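Local coordinates for protein fimbrial subunit CupB6 (Pseudomonas aeruginosa, PDB 5CYL) that serves as the adhesive tip subunit of a chaperone-usher pilus and probably contributes to surface attachment in biofilm formation, at residues Cys10-Gly15 with Lys184-Ile189; Tyr85-Asp90 with Arg97-Asp102; Asp109-Val112 with Ser118-Ser121; Pro173-Asn176 with Cys182-Pro185; Pro304-Gly309 with Asp313-Ala318. All blocks are in the same frame, centred on the assembly; numbering follows the deposited sequence.

Contact 1: Cys10-Gly15 with Lys184-Ile189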
# COMPACT_ATOMS: atom_id res chain seq x y z
N CYS A 10 7.98 -38.18 10.52
CA CYS A 10 8.14 -37.07 9.59
C CYS A 10 8.30 -35.75 10.28
O CYS A 10 7.73 -35.54 11.35
CB CYS A 10 6.95 -36.99 8.68
SG CYS A 10 7.08 -38.18 7.33
N SER A 11 9.09 -34.87 9.71
CA SER A 11 9.18 -33.51 10.19
C SER A 11 9.51 -32.58 9.02
O SER A 11 10.19 -32.97 8.04
CB SER A 11 10.23 -33.38 11.30
OG SER A 11 11.50 -33.16 10.74
N PHE A 12 9.05 -31.34 9.13
CA PHE A 12 9.28 -30.37 8.06
C PHE A 12 10.26 -29.35 8.57
O PHE A 12 10.09 -28.90 9.70
CB PHE A 12 7.98 -29.68 7.75
CG PHE A 12 7.11 -30.42 6.78
CD1 PHE A 12 7.38 -30.38 5.42
CD2 PHE A 12 5.94 -31.04 7.22
CE1 PHE A 12 6.54 -31.03 4.51
CE2 PHE A 12 5.08 -31.68 6.32
CZ PHE A 12 5.38 -31.67 4.96
N ASP A 13 11.28 -28.99 7.80
CA ASP A 13 12.26 -28.00 8.28
C ASP A 13 12.64 -26.99 7.23
O ASP A 13 12.67 -27.31 6.06
CB ASP A 13 13.51 -28.69 8.82
CG ASP A 13 13.24 -29.51 10.09
OD1 ASP A 13 12.90 -28.95 11.15
OD2 ASP A 13 13.40 -30.74 10.04
N ASN A 14 12.96 -25.78 7.68
CA ASN A 14 13.22 -24.64 6.79
C ASN A 14 14.49 -24.79 5.97
O ASN A 14 15.49 -25.28 6.49
CB ASN A 14 13.34 -23.35 7.60
CG ASN A 14 12.02 -22.89 8.19
OD1 ASN A 14 10.93 -23.30 7.77
ND2 ASN A 14 12.10 -21.99 9.16
N GLY A 15 14.41 -24.38 4.71
CA GLY A 15 15.58 -24.38 3.82
C GLY A 15 16.21 -23.01 3.82
O GLY A 15 16.05 -22.26 4.79
N LYS A 184 0.60 -37.33 11.04
CA LYS A 184 0.14 -36.13 11.76
C LYS A 184 0.43 -34.88 10.91
O LYS A 184 1.39 -34.85 10.13
CB LYS A 184 0.71 -36.05 13.20
N PRO A 185 -0.43 -33.85 11.02
CA PRO A 185 -0.21 -32.67 10.18
C PRO A 185 0.78 -31.66 10.76
O PRO A 185 1.04 -31.67 11.94
CB PRO A 185 -1.59 -32.03 10.14
CG PRO A 185 -2.17 -32.36 11.47
CD PRO A 185 -1.70 -33.76 11.78
N TYR A 186 1.29 -30.79 9.90
CA TYR A 186 2.05 -29.60 10.28
C TYR A 186 1.18 -28.39 10.07
O TYR A 186 0.88 -28.04 8.92
CB TYR A 186 3.25 -29.50 9.37
CG TYR A 186 4.16 -28.33 9.58
CD1 TYR A 186 4.30 -27.73 10.82
CD2 TYR A 186 4.97 -27.89 8.54
CE1 TYR A 186 5.21 -26.69 11.01
CE2 TYR A 186 5.87 -26.85 8.71
CZ TYR A 186 6.00 -26.27 9.94
OH TYR A 186 6.89 -25.24 10.09
N SER A 187 0.76 -27.75 11.15
CA SER A 187 -0.21 -26.66 11.06
C SER A 187 0.42 -25.31 11.33
O SER A 187 1.12 -25.13 12.32
CB SER A 187 -1.38 -26.90 12.00
OG SER A 187 -1.93 -28.18 11.78
N LEU A 188 0.18 -24.37 10.44
CA LEU A 188 0.71 -23.01 10.58
C LEU A 188 -0.45 -22.02 10.74
O LEU A 188 -1.40 -22.04 9.98
CB LEU A 188 1.56 -22.63 9.37
CG LEU A 188 2.84 -23.43 9.15
CD1 LEU A 188 3.33 -23.27 7.73
CD2 LEU A 188 3.92 -22.95 10.11
N ILE A 189 -0.34 -21.18 11.75
CA ILE A 189 -1.39 -20.21 12.05
C ILE A 189 -0.88 -18.77 12.00
O ILE A 189 0.21 -18.48 12.48
CB ILE A 189 -2.02 -20.47 13.43
CG1 ILE A 189 -2.04 -21.96 13.74
CG2 ILE A 189 -3.44 -19.93 13.48
CD1 ILE A 189 -2.72 -22.34 15.03

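Contact 2: Tyr85-Asp90 with Arg97-Asp102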
# COMPACT_ATOMS: atom_id res chain seq x y z
N TYR A 85 -3.76 -13.94 0.15
CA TYR A 85 -2.63 -14.87 0.20
C TYR A 85 -3.03 -16.21 -0.40
O TYR A 85 -4.06 -16.79 -0.03
CB TYR A 85 -2.16 -15.07 1.63
CG TYR A 85 -0.99 -16.02 1.78
CD1 TYR A 85 0.21 -15.81 1.11
CD2 TYR A 85 -1.10 -17.13 2.61
CE1 TYR A 85 1.26 -16.69 1.25
CE2 TYR A 85 -0.03 -18.00 2.80
CZ TYR A 85 1.15 -17.79 2.10
OH TYR A 85 2.21 -18.63 2.24
N ARG A 86 -2.23 -16.67 -1.34
CA ARG A 86 -2.45 -17.94 -2.03
C ARG A 86 -1.15 -18.72 -2.00
O ARG A 86 -0.10 -18.19 -2.35
CB ARG A 86 -2.86 -17.64 -3.48
CG ARG A 86 -3.27 -18.81 -4.33
CD ARG A 86 -3.93 -18.28 -5.59
NE ARG A 86 -3.01 -17.53 -6.45
CZ ARG A 86 -3.39 -16.70 -7.43
NH1 ARG A 86 -4.68 -16.50 -7.69
NH2 ARG A 86 -2.47 -16.06 -8.16
N ILE A 87 -1.19 -19.98 -1.60
CA ILE A 87 0.03 -20.81 -1.61
C ILE A 87 -0.18 -22.09 -2.42
O ILE A 87 -1.17 -22.78 -2.29
CB ILE A 87 0.53 -21.13 -0.20
CG1 ILE A 87 1.90 -21.82 -0.29
CG2 ILE A 87 -0.49 -21.95 0.59
CD1 ILE A 87 2.68 -21.86 1.00
N SER A 88 0.77 -22.37 -3.29
CA SER A 88 0.70 -23.56 -4.17
C SER A 88 2.02 -24.35 -4.14
O SER A 88 3.08 -23.81 -3.84
CB SER A 88 0.28 -23.18 -5.58
OG SER A 88 0.81 -21.92 -5.90
N VAL A 89 1.92 -25.64 -4.46
CA VAL A 89 3.10 -26.52 -4.50
C VAL A 89 3.52 -26.80 -5.93
O VAL A 89 2.67 -27.07 -6.77
CB VAL A 89 2.87 -27.84 -3.77
CG1 VAL A 89 2.30 -27.60 -2.38
CG2 VAL A 89 1.93 -28.73 -4.54
N ASP A 90 4.82 -26.71 -6.18
CA ASP A 90 5.35 -27.05 -7.50
C ASP A 90 5.56 -28.54 -7.49
O ASP A 90 6.58 -29.04 -7.00
CB ASP A 90 6.68 -26.33 -7.75
CG ASP A 90 6.58 -24.85 -7.56
OD1 ASP A 90 5.54 -24.28 -7.99
OD2 ASP A 90 7.52 -24.26 -6.96
N ARG A 97 -0.09 -26.72 -8.23
CA ARG A 97 -1.34 -26.97 -7.52
C ARG A 97 -1.45 -26.04 -6.31
O ARG A 97 -0.54 -25.98 -5.47
CB ARG A 97 -1.45 -28.44 -7.10
CG ARG A 97 -1.64 -29.39 -8.26
CD ARG A 97 -1.81 -30.83 -7.79
NE ARG A 97 -1.84 -31.76 -8.93
CZ ARG A 97 -0.74 -32.33 -9.44
NH1 ARG A 97 0.47 -32.04 -8.97
NH2 ARG A 97 -0.87 -33.17 -10.45
N VAL A 98 -2.58 -25.35 -6.23
CA VAL A 98 -2.83 -24.44 -5.13
C VAL A 98 -3.41 -25.24 -3.96
O VAL A 98 -4.27 -26.10 -4.15
CB VAL A 98 -3.81 -23.33 -5.53
CG1 VAL A 98 -5.24 -23.86 -5.66
CG2 VAL A 98 -3.78 -22.21 -4.51
N ILE A 99 -2.91 -24.99 -2.76
CA ILE A 99 -3.46 -25.65 -1.58
C ILE A 99 -4.87 -25.14 -1.47
O ILE A 99 -5.09 -23.94 -1.53
CB ILE A 99 -2.64 -25.33 -0.34
CG1 ILE A 99 -1.18 -25.82 -0.55
CG2 ILE A 99 -3.29 -25.94 0.91
CD1 ILE A 99 -0.19 -25.22 0.39
N PRO A 100 -5.85 -26.03 -1.34
CA PRO A 100 -7.22 -25.54 -1.35
C PRO A 100 -7.75 -25.20 0.03
O PRO A 100 -7.18 -25.63 1.04
CB PRO A 100 -8.02 -26.74 -1.88
CG PRO A 100 -7.25 -27.93 -1.44
CD PRO A 100 -5.79 -27.50 -1.39
N VAL A 101 -8.85 -24.48 0.08
CA VAL A 101 -9.57 -24.32 1.33
C VAL A 101 -10.66 -25.39 1.34
O VAL A 101 -11.62 -25.30 0.61
CB VAL A 101 -10.21 -22.93 1.43
CG1 VAL A 101 -10.98 -22.82 2.72
CG2 VAL A 101 -9.15 -21.83 1.35
N ASP A 102 -10.46 -26.44 2.13
CA ASP A 102 -11.40 -27.55 2.24
C ASP A 102 -11.28 -28.17 3.64
O ASP A 102 -10.32 -27.88 4.36
CB ASP A 102 -11.14 -28.55 1.12
CG ASP A 102 -12.27 -29.56 0.96
OD1 ASP A 102 -13.42 -29.28 1.35
OD2 ASP A 102 -12.01 -30.66 0.46
O HOH W 1 -3.39 -21.15 -0.92

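Contact 3: Asp109-Val112 with Ser118-Ser121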
# COMPACT_ATOMS: atom_id res chain seq x y z
N ASP A 109 1.29 -33.79 -4.14
CA ASP A 109 2.57 -34.32 -4.61
C ASP A 109 2.82 -35.66 -3.93
O ASP A 109 2.22 -35.97 -2.91
CB ASP A 109 3.69 -33.33 -4.33
CG ASP A 109 4.76 -33.33 -5.39
OD1 ASP A 109 4.61 -34.06 -6.41
OD2 ASP A 109 5.78 -32.62 -5.21
N LYS A 110 3.70 -36.44 -4.53
CA LYS A 110 4.23 -37.66 -3.90
C LYS A 110 5.73 -37.66 -4.04
O LYS A 110 6.28 -36.99 -4.90
CB LYS A 110 3.59 -38.91 -4.48
CG LYS A 110 2.95 -38.71 -5.84
CD LYS A 110 2.16 -39.93 -6.32
CE LYS A 110 1.23 -40.49 -5.25
NZ LYS A 110 0.29 -41.53 -5.76
N ARG A 111 6.39 -38.39 -3.15
CA ARG A 111 7.85 -38.52 -3.18
C ARG A 111 8.20 -39.98 -3.05
O ARG A 111 7.65 -40.67 -2.17
CB ARG A 111 8.48 -37.73 -2.04
CG ARG A 111 8.58 -36.24 -2.29
CD ARG A 111 9.49 -35.94 -3.45
NE ARG A 111 9.66 -34.51 -3.67
CZ ARG A 111 8.83 -33.76 -4.37
NH1 ARG A 111 7.76 -34.28 -4.93
NH2 ARG A 111 9.07 -32.46 -4.52
N VAL A 112 9.06 -40.46 -3.92
CA VAL A 112 9.48 -41.85 -3.85
C VAL A 112 10.23 -42.03 -2.53
O VAL A 112 11.14 -41.26 -2.24
CB VAL A 112 10.37 -42.24 -5.03
CG1 VAL A 112 9.67 -41.89 -6.35
CG2 VAL A 112 11.73 -41.56 -4.92
N SER A 118 15.54 -38.28 3.46
CA SER A 118 15.53 -36.87 3.17
C SER A 118 14.96 -36.57 1.80
O SER A 118 15.31 -37.18 0.80
CB SER A 118 16.95 -36.37 3.24
OG SER A 118 16.95 -35.06 3.68
N THR A 119 14.08 -35.59 1.78
CA THR A 119 13.53 -35.06 0.54
C THR A 119 13.10 -33.60 0.71
O THR A 119 13.12 -33.07 1.81
CB THR A 119 12.35 -35.92 0.05
OG1 THR A 119 12.04 -35.55 -1.28
CG2 THR A 119 11.11 -35.76 0.94
N THR A 120 12.70 -32.95 -0.38
CA THR A 120 12.23 -31.57 -0.28
C THR A 120 10.74 -31.44 -0.67
O THR A 120 10.23 -32.21 -1.46
CB THR A 120 13.06 -30.63 -1.16
OG1 THR A 120 12.81 -30.98 -2.52
CG2 THR A 120 14.53 -30.73 -0.86
N SER A 121 10.06 -30.47 -0.07
CA SER A 121 8.74 -30.01 -0.53
C SER A 121 8.86 -28.57 -1.08
O SER A 121 9.43 -27.69 -0.40
CB SER A 121 7.73 -30.10 0.61
OG SER A 121 6.40 -30.05 0.10

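Contact 4: Pro173-Asn176 with Cys182-Pro185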
# COMPACT_ATOMS: atom_id res chain seq x y z
N PRO A 173 -4.68 -42.75 6.96
CA PRO A 173 -5.09 -43.98 7.64
C PRO A 173 -5.27 -43.84 9.14
O PRO A 173 -4.52 -43.09 9.79
CB PRO A 173 -3.94 -44.94 7.34
CG PRO A 173 -3.42 -44.48 6.02
CD PRO A 173 -3.51 -42.98 6.10
N ALA A 174 -6.28 -44.55 9.65
CA ALA A 174 -6.59 -44.65 11.08
C ALA A 174 -5.46 -45.30 11.91
O ALA A 174 -5.22 -44.89 13.03
CB ALA A 174 -7.90 -45.40 11.28
N ASP A 175 -4.76 -46.26 11.31
CA ASP A 175 -3.70 -47.04 11.96
C ASP A 175 -2.39 -46.30 12.29
O ASP A 175 -2.02 -45.33 11.65
CB ASP A 175 -3.35 -48.26 11.11
CG ASP A 175 -2.63 -47.90 9.83
OD1 ASP A 175 -1.55 -47.30 9.90
OD2 ASP A 175 -3.15 -48.21 8.74
N ASN A 176 -1.71 -46.78 13.33
CA ASN A 176 -0.43 -46.23 13.78
C ASN A 176 0.76 -47.16 13.56
O ASN A 176 1.83 -46.94 14.12
CB ASN A 176 -0.52 -45.82 15.25
CG ASN A 176 0.72 -45.06 15.72
OD1 ASN A 176 0.75 -44.57 16.85
ND2 ASN A 176 1.73 -44.97 14.87
N CYS A 182 4.19 -41.96 9.34
CA CYS A 182 3.88 -40.55 9.01
C CYS A 182 2.37 -40.30 8.83
O CYS A 182 1.82 -40.62 7.77
CB CYS A 182 4.64 -40.11 7.74
SG CYS A 182 6.42 -39.99 7.98
N ARG A 183 1.71 -39.68 9.82
CA ARG A 183 0.27 -39.35 9.67
C ARG A 183 -0.19 -37.99 10.20
O ARG A 183 -1.29 -37.56 9.90
CB ARG A 183 -0.62 -40.39 10.36
CG ARG A 183 -0.12 -41.81 10.46
CD ARG A 183 -0.89 -42.77 9.59
NE ARG A 183 -0.16 -42.99 8.36
CZ ARG A 183 -0.12 -44.13 7.71
NH1 ARG A 183 -0.77 -45.19 8.18
NH2 ARG A 183 0.59 -44.21 6.59
N LYS A 184 0.60 -37.33 11.04
CA LYS A 184 0.14 -36.13 11.76
C LYS A 184 0.43 -34.88 10.91
O LYS A 184 1.39 -34.85 10.13
CB LYS A 184 0.71 -36.05 13.20
N PRO A 185 -0.43 -33.85 11.02
CA PRO A 185 -0.21 -32.67 10.18
C PRO A 185 0.78 -31.66 10.76
O PRO A 185 1.04 -31.67 11.94
CB PRO A 185 -1.59 -32.03 10.14
CG PRO A 185 -2.17 -32.36 11.47
CD PRO A 185 -1.70 -33.76 11.78

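Contact 5: Pro304-Gly309 with Asp313-Ala318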
# COMPACT_ATOMS: atom_id res chain seq x y z
N PRO A 304 -7.01 18.03 -1.45
CA PRO A 304 -6.41 16.97 -2.22
C PRO A 304 -5.69 17.49 -3.48
O PRO A 304 -6.09 18.50 -4.07
CB PRO A 304 -7.62 16.10 -2.62
CG PRO A 304 -8.74 17.06 -2.71
CD PRO A 304 -8.48 17.98 -1.53
N MET A 305 -4.65 16.77 -3.89
CA MET A 305 -3.88 17.15 -5.06
C MET A 305 -4.16 16.24 -6.24
O MET A 305 -4.47 15.08 -6.07
CB MET A 305 -2.39 17.16 -4.74
CG MET A 305 -2.03 18.14 -3.67
SD MET A 305 -0.34 18.01 -3.12
CE MET A 305 0.56 18.64 -4.55
N ARG A 306 -4.00 16.81 -7.43
CA ARG A 306 -4.19 16.06 -8.65
C ARG A 306 -2.95 15.16 -8.91
O ARG A 306 -1.80 15.57 -8.62
CB ARG A 306 -4.42 17.00 -9.79
CG ARG A 306 -4.27 16.34 -11.15
CD ARG A 306 -4.56 17.31 -12.27
NE ARG A 306 -3.68 18.47 -12.23
CZ ARG A 306 -3.87 19.56 -12.96
NH1 ARG A 306 -3.02 20.55 -12.86
NH2 ARG A 306 -4.92 19.69 -13.76
N ARG A 307 -3.19 13.95 -9.41
CA ARG A 307 -2.10 13.04 -9.73
C ARG A 307 -1.94 12.92 -11.22
O ARG A 307 -2.88 12.59 -11.91
CB ARG A 307 -2.31 11.68 -9.13
CG ARG A 307 -2.09 11.65 -7.62
CD ARG A 307 -0.63 11.82 -7.16
NE ARG A 307 0.33 11.38 -8.18
CZ ARG A 307 0.90 10.18 -8.26
NH1 ARG A 307 0.62 9.27 -7.35
NH2 ARG A 307 1.77 9.89 -9.23
N VAL A 308 -0.76 13.26 -11.74
CA VAL A 308 -0.46 13.10 -13.17
C VAL A 308 0.93 12.49 -13.33
O VAL A 308 1.91 13.03 -12.81
CB VAL A 308 -0.51 14.43 -13.93
CG1 VAL A 308 -1.01 14.16 -15.32
CG2 VAL A 308 -1.39 15.45 -13.24
N GLY A 309 1.03 11.33 -14.00
CA GLY A 309 2.30 10.59 -14.06
C GLY A 309 2.88 10.35 -12.67
O GLY A 309 2.19 9.94 -11.79
N ASP A 313 0.24 17.74 -8.23
CA ASP A 313 0.24 19.20 -8.21
C ASP A 313 -1.11 19.81 -7.81
O ASP A 313 -2.15 19.19 -7.96
CB ASP A 313 0.66 19.76 -9.57
CG ASP A 313 -0.44 19.71 -10.58
OD1 ASP A 313 -0.94 18.59 -10.88
OD2 ASP A 313 -0.83 20.79 -11.07
N LEU A 314 -1.06 21.03 -7.30
CA LEU A 314 -2.26 21.82 -7.13
C LEU A 314 -2.16 23.06 -8.01
O LEU A 314 -1.27 23.89 -7.82
CB LEU A 314 -2.46 22.22 -5.67
CG LEU A 314 -3.80 22.88 -5.35
CD1 LEU A 314 -4.94 21.94 -5.63
CD2 LEU A 314 -3.83 23.35 -3.91
N PRO A 315 -3.06 23.20 -8.98
CA PRO A 315 -3.08 24.40 -9.81
C PRO A 315 -3.68 25.58 -9.05
O PRO A 315 -4.71 25.43 -8.40
CB PRO A 315 -3.94 24.00 -11.01
CG PRO A 315 -4.78 22.85 -10.52
CD PRO A 315 -3.87 22.11 -9.56
N LEU A 316 -3.04 26.74 -9.12
CA LEU A 316 -3.47 27.90 -8.36
C LEU A 316 -3.38 29.20 -9.15
O LEU A 316 -2.56 29.34 -10.05
CB LEU A 316 -2.65 28.03 -7.08
CG LEU A 316 -2.75 26.92 -6.04
CD1 LEU A 316 -1.62 27.01 -5.03
CD2 LEU A 316 -4.07 26.96 -5.30
N SER A 317 -4.24 30.15 -8.80
CA SER A 317 -4.17 31.51 -9.32
C SER A 317 -4.37 32.49 -8.17
O SER A 317 -5.11 32.22 -7.24
CB SER A 317 -5.20 31.73 -10.43
OG SER A 317 -6.48 31.96 -9.89
N ALA A 318 -3.72 33.63 -8.25
CA ALA A 318 -3.77 34.62 -7.17
C ALA A 318 -4.03 36.04 -7.67
O ALA A 318 -3.66 36.39 -8.78
CB ALA A 318 -2.50 34.57 -6.35

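Contact 1: Cys10-Gly15 with Lys184-Ile189
Phe12 and Tyr186 mark the nearest approach of two strands that share no backbone hydrogen bond: their CA atoms lie 7.6 Å apart, too far for neighbours in one sheet. The chains run in roughly the same direction and draw apart toward Asn14 and Leu188, leaving side chains alone to bridge the gap. Both side chains set out across it. Tyr186 holds CG anti to its own nitrogen (chi1 179°), which swings the ring over to Phe12, where CD2 of Tyr186 meets CD2 of Phe12 at 3.6 Å. The same tyrosine CD2 also rests against CB of Phe12, so the contact is made by one flank of each side chain. The ring planes are only 17° apart, but the centroids are separated by 5.5 Å, so little of the rings overlaps. Aromatic residues suit this place because each can span the distance between layers with a broad apolar surface. Segment 10-15 is bonded to strand 35-50, through Asn46 and Phe44, whereas segment 184-189 is bonded to strand 151-160, through Leu154 and Leu152. The contact therefore links two facing layers of a beta sandwich, and Phe12 also touches Ala156 of strand 151-160 and Leu45 of strand 35-50.

Contact 2: Tyr85-Asp90 with Arg97-Asp102
The amide of Val89 gives its hydrogen to Arg97 O at 2.7 Å, and Arg97 N returns a bond to Val89 O at 3.1 Å. This closed pair of bonds makes Val89 and Arg97 a hydrogen-bonded antiparallel pair, followed by the non-hydrogen-bonded pair Ser88 and Val98. Beyond them Ile99 N reaches Ile87 O at 2.9 Å, although the regular strand has already given way to loop. A water then accepts from Ile87 N and donates weakly to Ile99 O. Ser88 lies on the same face as Val98, a small side chain fitting where the CA atoms of the pair are nearest. Val98 CG2, anti to its backbone N (chi1 73° to CG1), lies against Arg86 CG, the two side chains crossing at about a right angle. The guanidinium of Arg86 is engaged farther off, in a salt bridge to Glu126. On the other side Ile87 and Ile99 lie side by side and point the same way, CG2 of Ile87 against CD1 of Ile99, while Val89 CG1 approaches Ile99 CG1 at 4.3 Å. Branched apolar residues suit a strand that must cover a hydrophobic interior. Arg97, by contrast, sends its charged end to Asp93. The hairpin of strands 83-90 and 96-98 is bonded to strand 118-129; Ile87 and, just past the hairpin, Ile99 touch Trp64, while Val89 and Ile99 touch Leu108 of the facing sheet.

Contact 3: Asp109-Val112 with Ser118-Ser121
Arg111 lays its aliphatic arm beside Thr119, CD coming 3.4 Å from OG1, which lies at the edge of the guanidinium and near its plane. Farther along the same arm NE makes a weak, strongly bent bond (122°) to Thr120 O at 3.2 Å. A bend at chi2 (-64°) turns the guanidinium so that NE faces strand 118-129 and NH1 its own strand. There NH1 forms a salt bridge with Asp109 OD2 at 2.6 Å, entering from above the carboxylate plane, and a second bond to Lys110 O at 3.1 Å. Two bonds on NH1 restrict the group's rotation; the bond to Thr120 O is weaker. Arginine fits because it is long enough to cross between layers and has several N-H groups to share; threonine's small side chain leaves room for the arm. Asp109 OD1 also accepts from Gln92 N, which steadies the carboxylate. Strand 106-112 is bonded to Leu58 and Ile60 in one sheet and strand 118-129 to Leu45 and Leu43 in the other. Two consecutive strands joined by a five-residue loop, facing each other with no backbone-to-backbone hydrogen bond between them, make a beta-arch, a connection found in beta sandwiches.

Contact 4: Pro173-Asn176 with Cys182-Pro185
The CA atoms of Pro173 and Arg183 are the nearest pair, 7.4 Å apart, with no backbone bond between the segments. Both belong to the long loop that joins the antiparallel neighbours 151-160 and 185-189 in the beta-sandwich domain, and the contact closes this loop on itself at the surface. The chain of Arg183 is kinked at chi2 and chi3, which carries the guanidinium over the proline ring: Pro173 CG lies on one face, 3.7 Å from CZ and displaced toward the rim. A proline suits this seat because its compact, conformationally restricted ring gives an apolar platform for the planar cation. At the edge, Asp175 OD1 meets NH1 of Arg183 in a salt bridge of 2.8 Å; a single oxygen makes the pair, and with the planes 51° apart it is not two-pronged. Asp158 on strand 151-160 offers NH2 a long, weak ion pair. The adjoining Cys182 is tied by a disulfide to Cys10, which anchors the loop to the first strand. Within its own segment Arg183 NE bonds to Cys182 O at 3.1 Å and 161°, the oxygen in the guanidinium plane and the nitrogen above the carbonyl plane.

Contact 5: Pro304-Gly309 with Asp313-Ala318
Pro304 touches strand 311-322 through its backbone, its O lying 3.9 Å from CD1 of Leu314. Next, Met305 bends at chi3 so that CE rests on Asp313 CA at 3.7 Å; a flexible thioether suits this buried spot, where it must curl against a neighbouring backbone and also meet Ile256. Arg306 then carries the main link. Its N and O pair with Asp313 O and N at 3.1 and 3.0 Å, the one hydrogen-bonded antiparallel pair between the segments, consistent with the 117° angle between the short strand axes. On the same face Arg306 extends from a CG anti to its nitrogen (chi1 165°) and grips Asp313 side-on: NE to OD1 at 3.1 Å, NH1 to OD2 at 2.8 Å. The two planes are nearly coplanar and OD2 uses its syn lone pair. Pro315 CG covers one face of the guanidinium, 3.7 Å from NH1. After Arg307, whose NH1 bonds Ala252 O, Val308 brings CG2 near Asp313 OD1. The hairpin of strands 299-308 and 311-322 lies in the region matching the fimbrial protein family, consistent with an immunoglobulin-like pilin domain. Two straight bonds to separate oxygens fix the rotation of the carboxylate and probably favour its ionised form; because Asp242 brings a like charge close to OD2, the arginine probably also offsets repulsion between the two acids.

Contacts 2 and 5 are partly buried and each belongs to a beta hairpin joined by main-chain bonds; contacts 1, 3 and 4 lie at the surface and rely on side chains. Contacts 1 to 4 share one sandwich domain. Contact 1 meets contact 4 through the Cys10-Cys182 disulfide and contact 3 where Phe12 packs on Ser121. Aromatic surfaces meet in contact 1, aliphatic ones in contact 2; in contacts 4 and 5 an arginine-aspartate salt bridge crosses between the segments, whereas in contact 3 it stays within one strand and a weak bond to a backbone oxygen crosses. Contact 5 stands apart in the second domain, its centre about 45 Å from that of contact 2.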